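Local structure of transcriptional regulator (Actinomyces oris, 5V8C) at residues A[90-93]-A[94-98]; A[178-181]-A[182-186]. The protein probably acts as a phosphotransferase of the LytR-Cps2A-Psr family, mediating glycosylation of a cell wall-anchored surface protein in a Gram-positive bacterium. All blocks are in the same frame, centred on the assembly; numbering follows the deposited sequence.

Contact 1: residues A[90-93]-A[94-98]; sequences YVPG and PQNTV
With chi1 at -163°, Y90 carries its CG anti to the backbone N, and this rotation sets the ring beside P94, the first residue of helix 94-105. In N96 a chi1 of -165° turns the amide back across the ring of P92, at CG. Y90 CE1 lies 3.6 Å from P94 CA, approaching it obliquely, and 3.7 Å from P94 CB. T97 OG1 sits at the ring edge, near its plane, 3.6 Å from Y90 CD1. That hydroxyl is bound to the OG1 of T89, so it spans the gap between loop and helix without bonding to Y90. On the other flank, N96 ND2 passes 3.4 Å from P92 CG while donating to the carbonyl of T89. The backbone gives the frame: a type I turn runs from Y90 to G93, closed by G93 N to Y90 O at 2.9 Å. G93 is the N-cap, and its O accepts N96 N at 2.9 Å, with an N-H...O angle of 140° and the donor well above the carbonyl plane. A side chain on G93 would press against the carbonyl oxygen of P92 at these backbone angles, while proline as first helical residue forgoes no helical bond, since an N at this position has no helical carbonyl one turn back. Beyond the two segments, the Y90 ring also meets L26 and T28 of strand 23-28 and T114 of strand 111-115. An alanine here would take away the ring, and the flank of P94 would probably lose its apolar cover and the helix start part of its hold on the sheet. Chemically, the junction pairs an apolar side, tyrosine on proline, with N96 ND2 and T97 OG1, both bonded to T89.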
loop_
_atom_site.group_PDB
_atom_site.type_symbol
_atom_site.label_atom_id
_atom_site.label_comp_id
_atom_site.label_asym_id
_atom_site.label_seq_id
_atom_site.Cartn_x
_atom_site.Cartn_y
_atom_site.Cartn_z
ATOM N N TYR A 90 -9.069 9.310 -3.945
ATOM C CA TYR A 90 -9.329 9.370 -2.506
ATOM C C TYR A 90 -10.005 10.670 -2.038
ATOM O O TYR A 90 -10.699 10.652 -1.015
ATOM C CB TYR A 90 -8.054 9.085 -1.684
ATOM C CG TYR A 90 -8.378 8.728 -0.249
ATOM C CD1 TYR A 90 -9.080 7.566 0.060
ATOM C CD2 TYR A 90 -8.114 9.620 0.786
ATOM C CE1 TYR A 90 -9.476 7.283 1.361
ATOM C CE2 TYR A 90 -8.497 9.341 2.096
ATOM C CZ TYR A 90 -9.178 8.169 2.378
ATOM O OH TYR A 90 -9.555 7.885 3.666
ATOM N N VAL A 91 -9.818 11.778 -2.795
ATOM C CA VAL A 91 -10.321 13.134 -2.499
ATOM C C VAL A 91 -11.818 13.172 -2.090
ATOM O O VAL A 91 -12.096 13.672 -1.002
ATOM C CB VAL A 91 -9.995 14.146 -3.630
ATOM C CG1 VAL A 91 -10.744 15.460 -3.437
ATOM C CG2 VAL A 91 -8.491 14.389 -3.725
ATOM N N PRO A 92 -12.793 12.649 -2.869
ATOM C CA PRO A 92 -14.183 12.685 -2.391
ATOM C C PRO A 92 -14.544 11.615 -1.344
ATOM O O PRO A 92 -15.672 11.595 -0.852
ATOM C CB PRO A 92 -15.003 12.559 -3.675
ATOM C CG PRO A 92 -14.140 11.843 -4.616
ATOM C CD PRO A 92 -12.701 12.005 -4.195
ATOM N N GLY A 93 -13.589 10.753 -0.995
ATOM C CA GLY A 93 -13.807 9.715 0.007
ATOM C C GLY A 93 -13.354 8.327 -0.398
ATOM O O GLY A 93 -13.266 8.031 -1.590
ATOM N N PRO A 94 -13.102 7.432 0.591
ATOM C CA PRO A 94 -12.684 6.054 0.262
ATOM C C PRO A 94 -13.657 5.329 -0.651
ATOM O O PRO A 94 -13.239 4.448 -1.394
ATOM C CB PRO A 94 -12.624 5.367 1.627
ATOM C CG PRO A 94 -13.468 6.220 2.535
ATOM C CD PRO A 94 -13.211 7.616 2.050
ATOM N N GLN A 95 -14.947 5.702 -0.598
ATOM C CA GLN A 95 -15.989 5.106 -1.435
ATOM C C GLN A 95 -15.659 5.275 -2.914
ATOM O O GLN A 95 -15.889 4.360 -3.700
ATOM C CB GLN A 95 -17.368 5.705 -1.111
ATOM C CG GLN A 95 -18.521 5.007 -1.835
ATOM C CD GLN A 95 -18.659 3.555 -1.443
ATOM O OE1 GLN A 95 -19.065 3.235 -0.328
ATOM N NE2 GLN A 95 -18.313 2.644 -2.343
ATOM N N ASN A 96 -15.072 6.421 -3.277
ATOM C CA ASN A 96 -14.685 6.706 -4.653
ATOM C C ASN A 96 -13.509 5.854 -5.102
ATOM O O ASN A 96 -13.526 5.366 -6.229
ATOM C CB ASN A 96 -14.393 8.184 -4.849
ATOM C CG ASN A 96 -14.356 8.570 -6.299
ATOM O OD1 ASN A 96 -15.234 8.192 -7.088
ATOM N ND2 ASN A 96 -13.302 9.270 -6.692
ATOM N N THR A 97 -12.504 5.661 -4.223
ATOM C CA THR A 97 -11.344 4.796 -4.488
ATOM C C THR A 97 -11.794 3.333 -4.646
ATOM O O THR A 97 -11.372 2.672 -5.596
ATOM C CB THR A 97 -10.293 4.932 -3.376
ATOM O OG1 THR A 97 -10.002 6.312 -3.182
ATOM C CG2 THR A 97 -9.012 4.178 -3.688
ATOM N N VAL A 98 -12.663 2.848 -3.732
ATOM C CA VAL A 98 -13.230 1.497 -3.771
ATOM C C VAL A 98 -13.991 1.297 -5.109
ATOM O O VAL A 98 -13.783 0.293 -5.796
ATOM C CB VAL A 98 -14.113 1.227 -2.514
ATOM C CG1 VAL A 98 -15.093 0.087 -2.741
ATOM C CG2 VAL A 98 -13.252 0.943 -1.286
#

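Contact 2: residues A[178-181]-A[182-186]; sequences VTMS and QADGA
Helix 182-208 begins here, where the chain leaves strand 176-178 and turns into the helix with S181 in the N-cap position. D184, third residue of the helix, reaches back toward the residues before it: a chi1 of -72° holds its CG beside its own backbone N and anti to the carbonyl carbon, which directs the carboxylate at the amide of S181. The bond from S181 N to D184 OD2 is weak, 3.3 Å long and bent to 137°. The same oxygen also lies 3.4 Å from M180 CB and 3.6 Å from S181 CB, so the carboxylate rests against the aliphatic parts of both loop residues. M180 adds a second, apolar layer. Its chain is extended beyond CG and crosses D184 obliquely, with SD 3.7 Å from D184 CB; outside the two segments the same side chain touches P169 and R188. Through its carbonyl, S181 provides the first regular helical bond: G185 N donates to S181 O at 3.1 Å, nearly straight at 164° and tilted only modestly from the carbonyl plane. With OG anti to its backbone N, the serine hydroxyl is turned from the helix amide it might have met, S181 OG standing 4.6 Å from D184 N. A negative carboxylate in the first turn would probably also be stabilised by the partial positive charge of this helix end. Elsewhere, G185 O accepts R189 NE, while A183 touches R262 and A186 touches D73. The arrangement resembles one arm of a capping box: D184 weakly accepts the N-cap amide, but the reciprocal bond to S181 OG is not made. An acidic third residue turned to the N-cap amide belongs to the N-terminal capping repertoire, here without the serine arm.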
loop_
_atom_site.group_PDB
_atom_site.type_symbol
_atom_site.label_atom_id
_atom_site.label_comp_id
_atom_site.label_asym_id
_atom_site.label_seq_id
_atom_site.Cartn_x
_atom_site.Cartn_y
_atom_site.Cartn_z
ATOM N N VAL A 178 21.303 16.869 -6.425
ATOM C CA VAL A 178 20.613 16.952 -7.696
ATOM C C VAL A 178 19.249 16.244 -7.678
ATOM O O VAL A 178 19.110 15.141 -7.145
ATOM C CB VAL A 178 21.573 16.441 -8.807
ATOM C CG1 VAL A 178 21.005 15.260 -9.585
ATOM C CG2 VAL A 178 21.994 17.571 -9.732
ATOM N N THR A 179 18.240 16.915 -8.241
ATOM C CA THR A 179 16.898 16.369 -8.404
ATOM C C THR A 179 16.830 15.594 -9.724
ATOM O O THR A 179 17.594 15.862 -10.657
ATOM C CB THR A 179 15.835 17.480 -8.360
ATOM O OG1 THR A 179 16.267 18.590 -9.151
ATOM C CG2 THR A 179 15.509 17.927 -6.941
ATOM N N MET A 180 15.911 14.639 -9.797
ATOM C CA MET A 180 15.718 13.823 -10.990
ATOM C C MET A 180 14.297 13.995 -11.559
ATOM O O MET A 180 13.480 14.715 -10.972
ATOM C CB MET A 180 16.065 12.346 -10.698
ATOM C CG MET A 180 15.724 11.889 -9.280
ATOM S SD MET A 180 16.275 10.191 -8.972
ATOM C CE MET A 180 16.041 10.078 -7.214
ATOM N N SER A 181 14.012 13.352 -12.710
ATOM C CA SER A 181 12.712 13.403 -13.387
ATOM C C SER A 181 11.553 12.962 -12.477
ATOM O O SER A 181 11.781 12.281 -11.473
ATOM C CB SER A 181 12.746 12.546 -14.649
ATOM O OG SER A 181 11.578 12.725 -15.432
ATOM N N GLN A 182 10.313 13.357 -12.824
ATOM C CA GLN A 182 9.117 12.994 -12.058
ATOM C C GLN A 182 8.904 11.469 -12.051
ATOM O O GLN A 182 8.439 10.913 -11.047
ATOM C CB GLN A 182 7.879 13.721 -12.607
ATOM C CG GLN A 182 7.243 14.683 -11.605
ATOM C CD GLN A 182 5.936 14.169 -11.045
ATOM O OE1 GLN A 182 4.862 14.727 -11.298
ATOM N NE2 GLN A 182 5.999 13.114 -10.242
ATOM N N ALA A 183 9.271 10.800 -13.169
ATOM C CA ALA A 183 9.189 9.347 -13.326
ATOM C C ALA A 183 10.224 8.674 -12.435
ATOM O O ALA A 183 9.921 7.652 -11.819
ATOM C CB ALA A 183 9.421 8.956 -14.779
ATOM N N ASP A 184 11.430 9.268 -12.341
ATOM C CA ASP A 184 12.510 8.762 -11.497
ATOM C C ASP A 184 12.069 8.713 -10.031
ATOM O O ASP A 184 12.196 7.668 -9.397
ATOM C CB ASP A 184 13.784 9.609 -11.666
ATOM C CG ASP A 184 14.504 9.437 -12.994
ATOM O OD1 ASP A 184 14.302 8.388 -13.650
ATOM O OD2 ASP A 184 15.301 10.336 -13.359
ATOM N N GLY A 185 11.472 9.806 -9.557
ATOM C CA GLY A 185 10.946 9.938 -8.203
ATOM C C GLY A 185 9.777 9.018 -7.904
ATOM O O GLY A 185 9.660 8.515 -6.782
ATOM N N ALA A 186 8.903 8.782 -8.902
ATOM C CA ALA A 186 7.769 7.865 -8.746
ATOM C C ALA A 186 8.258 6.416 -8.703
ATOM O O ALA A 186 7.693 5.611 -7.960
ATOM C CB ALA A 186 6.772 8.053 -9.877
#

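Overall arrangement
Read from the N terminus, the chain comes to contact 1 after strand 83-85, where the turn at 90-93 closes the loop into helix 94-105 and seats it against strands 23-28 and 111-115 of the seven-stranded mixed sheet. Contact 2 follows much later, where an outermost strand, 176-178, of the smaller antiparallel sheet passes through a short loop into helix 182-208. The two are in series, neither nested nor crossed, with centres 27 Å apart and nearest atoms about 15 Å apart. Each joins a loop to a helix start, one beside the main sheet and the other beside the small one.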